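Local coordinates for protein 3-oxo-glucose-6-phosphate:glutamate aminotransferase (PDB 4K2M) that catalyses the reversible, pyridoxal phosphate-dependent transamination of 3-dehydroglucose 6-phosphate with glutamate to give kanosamine 6-phosphate, a step towards an antibiotic, at residues Ser37-Arg42 against Lys310-Asn315; Glu15-Leu20 against Lys318-Ala323. All blocks are in the same frame, centred on the assembly; numbering follows the deposited sequence.

Contact 1. Residues Ser37-Arg42 against Lys310-Asn315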
loop_
_atom_site.group_PDB
_atom_site.type_symbol
_atom_site.label_atom_id
_atom_site.label_comp_id
_atom_site.label_asym_id
_atom_site.label_seq_id
_atom_site.Cartn_x
_atom_site.Cartn_y
_atom_site.Cartn_z
ATOM N N SER A 37 2.216 -23.613 -16.361
ATOM C CA SER A 37 2.043 -22.313 -15.728
ATOM C C SER A 37 2.578 -22.371 -14.297
ATOM O O SER A 37 2.548 -23.414 -13.648
ATOM C CB SER A 37 0.571 -21.899 -15.734
ATOM O OG SER A 37 0.394 -20.665 -15.051
ATOM N N ILE A 38 3.064 -21.240 -13.803
ATOM C CA ILE A 38 3.530 -21.145 -12.432
ATOM C C ILE A 38 2.446 -21.601 -11.444
ATOM O O ILE A 38 2.764 -22.185 -10.402
ATOM C CB ILE A 38 3.943 -19.684 -12.143
ATOM C CG1 ILE A 38 4.412 -19.495 -10.709
ATOM C CG2 ILE A 38 2.783 -18.756 -12.426
ATOM C CD1 ILE A 38 4.890 -18.070 -10.452
ATOM N N VAL A 39 1.182 -21.347 -11.776
ATOM C CA VAL A 39 0.076 -21.619 -10.847
ATOM C C VAL A 39 -0.087 -23.103 -10.578
ATOM O O VAL A 39 -0.732 -23.493 -9.603
ATOM C CB VAL A 39 -1.281 -21.030 -11.307
ATOM C CG1 VAL A 39 -1.199 -19.523 -11.407
ATOM C CG2 VAL A 39 -1.753 -21.645 -12.646
ATOM N N ASN A 40 0.503 -23.922 -11.451
ATOM C CA ASN A 40 0.375 -25.372 -11.359
ATOM C C ASN A 40 1.600 -26.035 -10.750
ATOM O O ASN A 40 1.695 -27.264 -10.702
ATOM C CB ASN A 40 0.132 -25.968 -12.748
ATOM C CG ASN A 40 -1.274 -25.741 -13.264
ATOM O OD1 ASN A 40 -2.220 -25.534 -12.496
ATOM N ND2 ASN A 40 -1.425 -25.800 -14.585
ATOM N N GLU A 41 2.551 -25.243 -10.269
ATOM C CA GLU A 41 3.827 -25.814 -9.843
ATOM C C GLU A 41 3.688 -26.891 -8.763
ATOM O O GLU A 41 4.354 -27.934 -8.820
ATOM C CB GLU A 41 4.811 -24.718 -9.417
ATOM C CG GLU A 41 5.468 -23.999 -10.593
ATOM C CD GLU A 41 6.366 -24.919 -11.406
ATOM O OE1 GLU A 41 6.270 -24.900 -12.653
ATOM O OE2 GLU A 41 7.170 -25.658 -10.798
ATOM N N ARG A 42 2.812 -26.657 -7.790
ATOM C CA ARG A 42 2.655 -27.609 -6.696
ATOM C C ARG A 42 1.902 -28.873 -7.109
ATOM O O ARG A 42 1.964 -29.885 -6.418
ATOM C CB ARG A 42 2.028 -26.936 -5.468
ATOM C CG ARG A 42 2.962 -25.931 -4.789
ATOM C CD ARG A 42 4.201 -26.637 -4.236
ATOM N NE ARG A 42 5.312 -25.729 -3.943
ATOM C CZ ARG A 42 6.291 -25.440 -4.798
ATOM N NH1 ARG A 42 6.298 -25.979 -6.011
ATOM N NH2 ARG A 42 7.265 -24.607 -4.441
ATOM N N LYS A 310 2.537 -20.326 -6.764
ATOM C CA LYS A 310 2.816 -21.718 -7.119
ATOM C C LYS A 310 1.827 -22.677 -6.475
ATOM O O LYS A 310 1.712 -23.834 -6.894
ATOM C CB LYS A 310 4.238 -22.091 -6.708
ATOM C CG LYS A 310 5.299 -21.244 -7.391
ATOM C CD LYS A 310 6.664 -21.510 -6.777
ATOM C CE LYS A 310 7.739 -20.768 -7.556
ATOM N NZ LYS A 310 9.087 -20.987 -6.964
ATOM N N TYR A 311 1.112 -22.186 -5.468
ATOM C CA TYR A 311 0.170 -22.991 -4.698
ATOM C C TYR A 311 -1.283 -22.789 -5.142
ATOM O O TYR A 311 -2.174 -23.488 -4.662
ATOM C CB TYR A 311 0.309 -22.675 -3.191
ATOM C CG TYR A 311 1.662 -23.037 -2.612
ATOM C CD1 TYR A 311 1.835 -24.181 -1.839
ATOM C CD2 TYR A 311 2.770 -22.231 -2.847
ATOM C CE1 TYR A 311 3.096 -24.513 -1.318
ATOM C CE2 TYR A 311 4.026 -22.554 -2.332
ATOM C CZ TYR A 311 4.181 -23.689 -1.577
ATOM O OH TYR A 311 5.444 -23.966 -1.089
ATOM N N LEU A 312 -1.528 -21.862 -6.067
ATOM C CA LEU A 312 -2.904 -21.445 -6.388
ATOM C C LEU A 312 -3.818 -22.522 -6.993
ATOM O O LEU A 312 -4.939 -22.724 -6.525
ATOM C CB LEU A 312 -2.905 -20.187 -7.274
ATOM C CG LEU A 312 -4.264 -19.669 -7.742
ATOM C CD1 LEU A 312 -5.172 -19.378 -6.538
ATOM C CD2 LEU A 312 -4.081 -18.412 -8.619
ATOM N N SER A 313 -3.363 -23.213 -8.033
ATOM C CA SER A 313 -4.216 -24.246 -8.625
ATOM C C SER A 313 -4.562 -25.330 -7.616
ATOM O O SER A 313 -5.725 -25.742 -7.525
ATOM C CB SER A 313 -3.571 -24.862 -9.858
ATOM O OG SER A 313 -3.511 -23.896 -10.886
ATOM N N LEU A 314 -3.565 -25.786 -6.863
ATOM C CA LEU A 314 -3.804 -26.826 -5.855
ATOM C C LEU A 314 -4.772 -26.311 -4.791
ATOM O O LEU A 314 -5.708 -27.002 -4.400
ATOM C CB LEU A 314 -2.505 -27.262 -5.193
ATOM C CG LEU A 314 -2.703 -28.170 -3.972
ATOM C CD1 LEU A 314 -3.291 -29.524 -4.391
ATOM C CD2 LEU A 314 -1.410 -28.357 -3.186
ATOM N N ASN A 315 -4.557 -25.084 -4.337
ATOM C CA ASN A 315 -5.413 -24.522 -3.295
ATOM C C ASN A 315 -6.841 -24.332 -3.756
ATOM O O ASN A 315 -7.789 -24.612 -3.003
ATOM C CB ASN A 315 -4.836 -23.208 -2.753
ATOM C CG ASN A 315 -3.727 -23.424 -1.752
ATOM O OD1 ASN A 315 -3.524 -24.539 -1.240
ATOM N ND2 ASN A 315 -3.002 -22.348 -1.440
HETATM O O HOH W 1 -0.582 -25.308 -7.553
#

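Contact 2. Residues Glu15-Leu20 against Lys318-Ala323. With ACT (acetate ion), chain F.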
loop_
_atom_site.group_PDB
_atom_site.type_symbol
_atom_site.label_atom_id
_atom_site.label_comp_id
_atom_site.label_asym_id
_atom_site.label_seq_id
_atom_site.Cartn_x
_atom_site.Cartn_y
_atom_site.Cartn_z
ATOM N N GLU A 15 -12.251 -26.131 -15.423
ATOM C CA GLU A 15 -11.362 -27.267 -15.556
ATOM C C GLU A 15 -11.225 -28.026 -14.233
ATOM O O GLU A 15 -11.069 -29.241 -14.230
ATOM C CB GLU A 15 -10.000 -26.817 -16.090
ATOM C CG GLU A 15 -10.071 -26.150 -17.475
ATOM C CD GLU A 15 -10.296 -24.631 -17.419
ATOM O OE1 GLU A 15 -9.417 -23.879 -17.908
ATOM O OE2 GLU A 15 -11.347 -24.178 -16.903
ATOM N N ASN A 16 -11.295 -27.323 -13.105
ATOM C CA ASN A 16 -11.181 -27.997 -11.817
ATOM C C ASN A 16 -12.342 -28.943 -11.561
ATOM O O ASN A 16 -12.185 -29.934 -10.849
ATOM C CB ASN A 16 -11.063 -26.989 -10.663
ATOM C CG ASN A 16 -9.667 -26.438 -10.500
ATOM O OD1 ASN A 16 -8.696 -26.951 -11.084
ATOM N ND2 ASN A 16 -9.541 -25.413 -9.661
ATOM N N MET A 17 -13.508 -28.637 -12.123
ATOM C CA MET A 17 -14.673 -29.510 -11.944
ATOM C C MET A 17 -14.437 -30.846 -12.610
ATOM O O MET A 17 -14.841 -31.885 -12.097
ATOM C CB MET A 17 -15.931 -28.917 -12.567
ATOM C CG MET A 17 -16.825 -28.219 -11.598
ATOM S SD MET A 17 -17.403 -29.254 -10.236
ATOM C CE MET A 17 -18.203 -27.859 -9.456
ATOM N N SER A 18 -13.824 -30.811 -13.784
ATOM C CA SER A 18 -13.490 -32.046 -14.476
ATOM C C SER A 18 -12.421 -32.805 -13.701
ATOM O O SER A 18 -12.509 -34.030 -13.524
ATOM C CB SER A 18 -13.020 -31.758 -15.903
ATOM O OG SER A 18 -12.778 -32.977 -16.580
ATOM N N LEU A 19 -11.417 -32.075 -13.217
ATOM C CA LEU A 19 -10.316 -32.684 -12.464
ATOM C C LEU A 19 -10.833 -33.379 -11.207
ATOM O O LEU A 19 -10.330 -34.436 -10.808
ATOM C CB LEU A 19 -9.271 -31.616 -12.093
ATOM C CG LEU A 19 -7.981 -32.101 -11.423
ATOM C CD1 LEU A 19 -7.250 -33.150 -12.278
ATOM C CD2 LEU A 19 -7.051 -30.904 -11.125
ATOM N N LEU A 20 -11.854 -32.786 -10.588
ATOM C CA LEU A 20 -12.465 -33.346 -9.382
ATOM C C LEU A 20 -13.029 -34.735 -9.662
ATOM O O LEU A 20 -12.785 -35.682 -8.901
ATOM C CB LEU A 20 -13.584 -32.416 -8.886
ATOM C CG LEU A 20 -14.319 -32.878 -7.623
ATOM C CD1 LEU A 20 -13.368 -32.965 -6.447
ATOM C CD2 LEU A 20 -15.499 -31.962 -7.286
ATOM N N LYS A 318 -8.466 -27.637 -3.731
ATOM C CA LYS A 318 -8.827 -28.075 -2.382
ATOM C C LYS A 318 -10.097 -27.376 -1.908
ATOM O O LYS A 318 -10.944 -27.997 -1.264
ATOM C CB LYS A 318 -7.668 -27.855 -1.412
ATOM C CG LYS A 318 -6.515 -28.874 -1.607
ATOM C CD LYS A 318 -5.417 -28.656 -0.578
ATOM C CE LYS A 318 -5.790 -29.285 0.765
ATOM N NZ LYS A 318 -4.713 -29.024 1.784
ATOM N N ARG A 319 -10.225 -26.091 -2.219
ATOM C CA ARG A 319 -11.463 -25.370 -1.911
ATOM C C ARG A 319 -12.669 -26.004 -2.569
ATOM O O ARG A 319 -13.722 -26.147 -1.933
ATOM C CB ARG A 319 -11.355 -23.901 -2.339
ATOM C CG ARG A 319 -10.395 -23.090 -1.490
ATOM C CD ARG A 319 -10.325 -21.663 -2.059
ATOM N NE ARG A 319 -9.455 -20.803 -1.256
ATOM C CZ ARG A 319 -9.872 -20.068 -0.228
ATOM N NH1 ARG A 319 -11.152 -20.076 0.117
ATOM N NH2 ARG A 319 -9.000 -19.343 0.474
ATOM N N LEU A 320 -12.525 -26.389 -3.837
ATOM C CA LEU A 320 -13.627 -27.022 -4.551
ATOM C C LEU A 320 -13.997 -28.355 -3.882
ATOM O O LEU A 320 -15.185 -28.680 -3.729
ATOM C CB LEU A 320 -13.253 -27.256 -6.020
ATOM C CG LEU A 320 -14.161 -28.218 -6.792
ATOM C CD1 LEU A 320 -15.564 -27.649 -6.948
ATOM C CD2 LEU A 320 -13.554 -28.577 -8.155
ATOM N N PHE A 321 -12.982 -29.128 -3.498
ATOM C CA PHE A 321 -13.236 -30.418 -2.862
ATOM C C PHE A 321 -14.024 -30.205 -1.584
ATOM O O PHE A 321 -14.998 -30.915 -1.313
ATOM C CB PHE A 321 -11.938 -31.170 -2.545
ATOM C CG PHE A 321 -12.172 -32.539 -1.962
ATOM C CD1 PHE A 321 -12.453 -33.618 -2.795
ATOM C CD2 PHE A 321 -12.134 -32.745 -0.589
ATOM C CE1 PHE A 321 -12.679 -34.889 -2.274
ATOM C CE2 PHE A 321 -12.359 -34.013 -0.055
ATOM C CZ PHE A 321 -12.639 -35.085 -0.907
ATOM N N LEU A 322 -13.605 -29.221 -0.796
ATOM C CA LEU A 322 -14.318 -28.885 0.430
ATOM C C LEU A 322 -15.762 -28.474 0.156
ATOM O O LEU A 322 -16.672 -28.904 0.867
ATOM C CB LEU A 322 -13.601 -27.761 1.180
ATOM C CG LEU A 322 -12.300 -28.216 1.841
ATOM C CD1 LEU A 322 -11.524 -26.986 2.312
ATOM C CD2 LEU A 322 -12.549 -29.182 3.024
ATOM N N ALA A 323 -15.978 -27.645 -0.860
ATOM C CA ALA A 323 -17.321 -27.174 -1.171
ATOM C C ALA A 323 -18.193 -28.347 -1.602
ATOM O O ALA A 323 -19.338 -28.479 -1.170
ATOM C CB ALA A 323 -17.290 -26.093 -2.259
HETATM C C ACT F . -10.697 -17.709 2.751
HETATM O O ACT F . -11.128 -18.667 2.129
HETATM O OXT ACT F . -9.487 -17.519 2.796
HETATM C CH3 ACT F . -11.660 -16.797 3.470
#

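Contact 1. Residues Ser37-Arg42 against Lys310-Asn315
V39 and K310 bring the two backbones to 4.6 Å between their CA atoms, where the 3-10 turn 38-40 and the weakly bonded start of helix 41-46 meet the entry to helix 312-329. Backbone hydrogen bonds run both ways: S313 N donates to V39 O (3.1 Å, 154° at the hydrogen), and R42 N donates to K310 O. One water donates to both of these carbonyls and accepts from L314 N, so each carbonyl oxygen takes a protein donor and a water donor. A nearly straight CA-H...O contact, K310 CA to I38 O, adds to the backbone pairing.

Among the side chains, the hydroxyl of S313 donates to OD1 of N40 at 2.6 Å, arriving tilted out of the amide plane. S313 OG is turned beside its own backbone N (chi1 -68°), which puts it on the side of N40 and V39. The other end of the N40 amide is bound as well, ND2 donating to E35 O. In the conformer described, R42 sets its CG over one face of the Y311 ring in a CH-pi contact, 3.7 Å from the centroid. A bend at chi2 then brings NE to 3.3 Å from Y311 CZ, with the phenol oxygen at the guanidinium's edge and the two planes 77° apart. D85 receives both R42 NH2 in a salt bridge and Y311 OH in a hydrogen bond. The methylenes of K310 pass across I38, CG to CG1 at 3.9 Å, while its ammonium pairs with E307.

The seam joining the N-terminal domain to the aminotransferase domain thus combines a polar backbone core and the N40-S313 bond with aliphatic and CH-pi contacts, and the carboxylate shared by R42 and Y311 would be expected to offset the positive charge beside the phenol.

Contact 2. Residues Glu15-Leu20 against Lys318-Ala323
L320 pushes its isobutyl group against helix 15-20 from helix 318-323, the two axes passing 10.3 Å apart at a signed crossing angle of -65°. Its CB is directed at the opposing helix, and CG, anti to the backbone N (chi1 165°), continues that way until it lies 4.0 Å from L20 CD2. There the chain forks. CD1 goes to M17, whose bend at chi2 brings CE within 3.6 Å of it, the two side chains crossing at roughly a right angle. CD2 takes the other direction, over the backbone of N16: it approaches N16 O to 3.3 Å and also touches CB of L20 at 3.9 Å. Beside this fork, L20 CD1 reaches the rim of the F321 ring at CD1, 3.8 Å away and close to the ring plane. No hydrogen bond links the segments; the side-chain contacts are apolar, apart from L320 CD2 lying against N16 O, and all five touching residues are buried.

M17 also touches L344 in a loop, and L20 touches F317 and D324 of helix 312-329. F321 meets the ring of F58 and packs on helices 53-57 and 423-441, so helix 312-329 touches these two as well as helix 13-24.

Overall arrangement
From the N terminus the chain forms strand 7-9, helix 13-24 and strand 32-34, which pairs in parallel with 7-9, and then the turn leading into helix 41-46. It next enters the aminotransferase domain, builds the seven-stranded mixed sheet, and then reaches helix 312-329. Contact 1 closes a loop with 267 residues between its segments; contact 2, using the earlier helix and a later part of 312-329, closes one of 297, so contact 1 is nested inside contact 2. Their centres lie about 14 Å apart. Within one chain, both tie the additional N-terminal domain to the aminotransferase domain, contact 1 at the 3-10 segment and first turn of helix 312-329, contact 2 further along it.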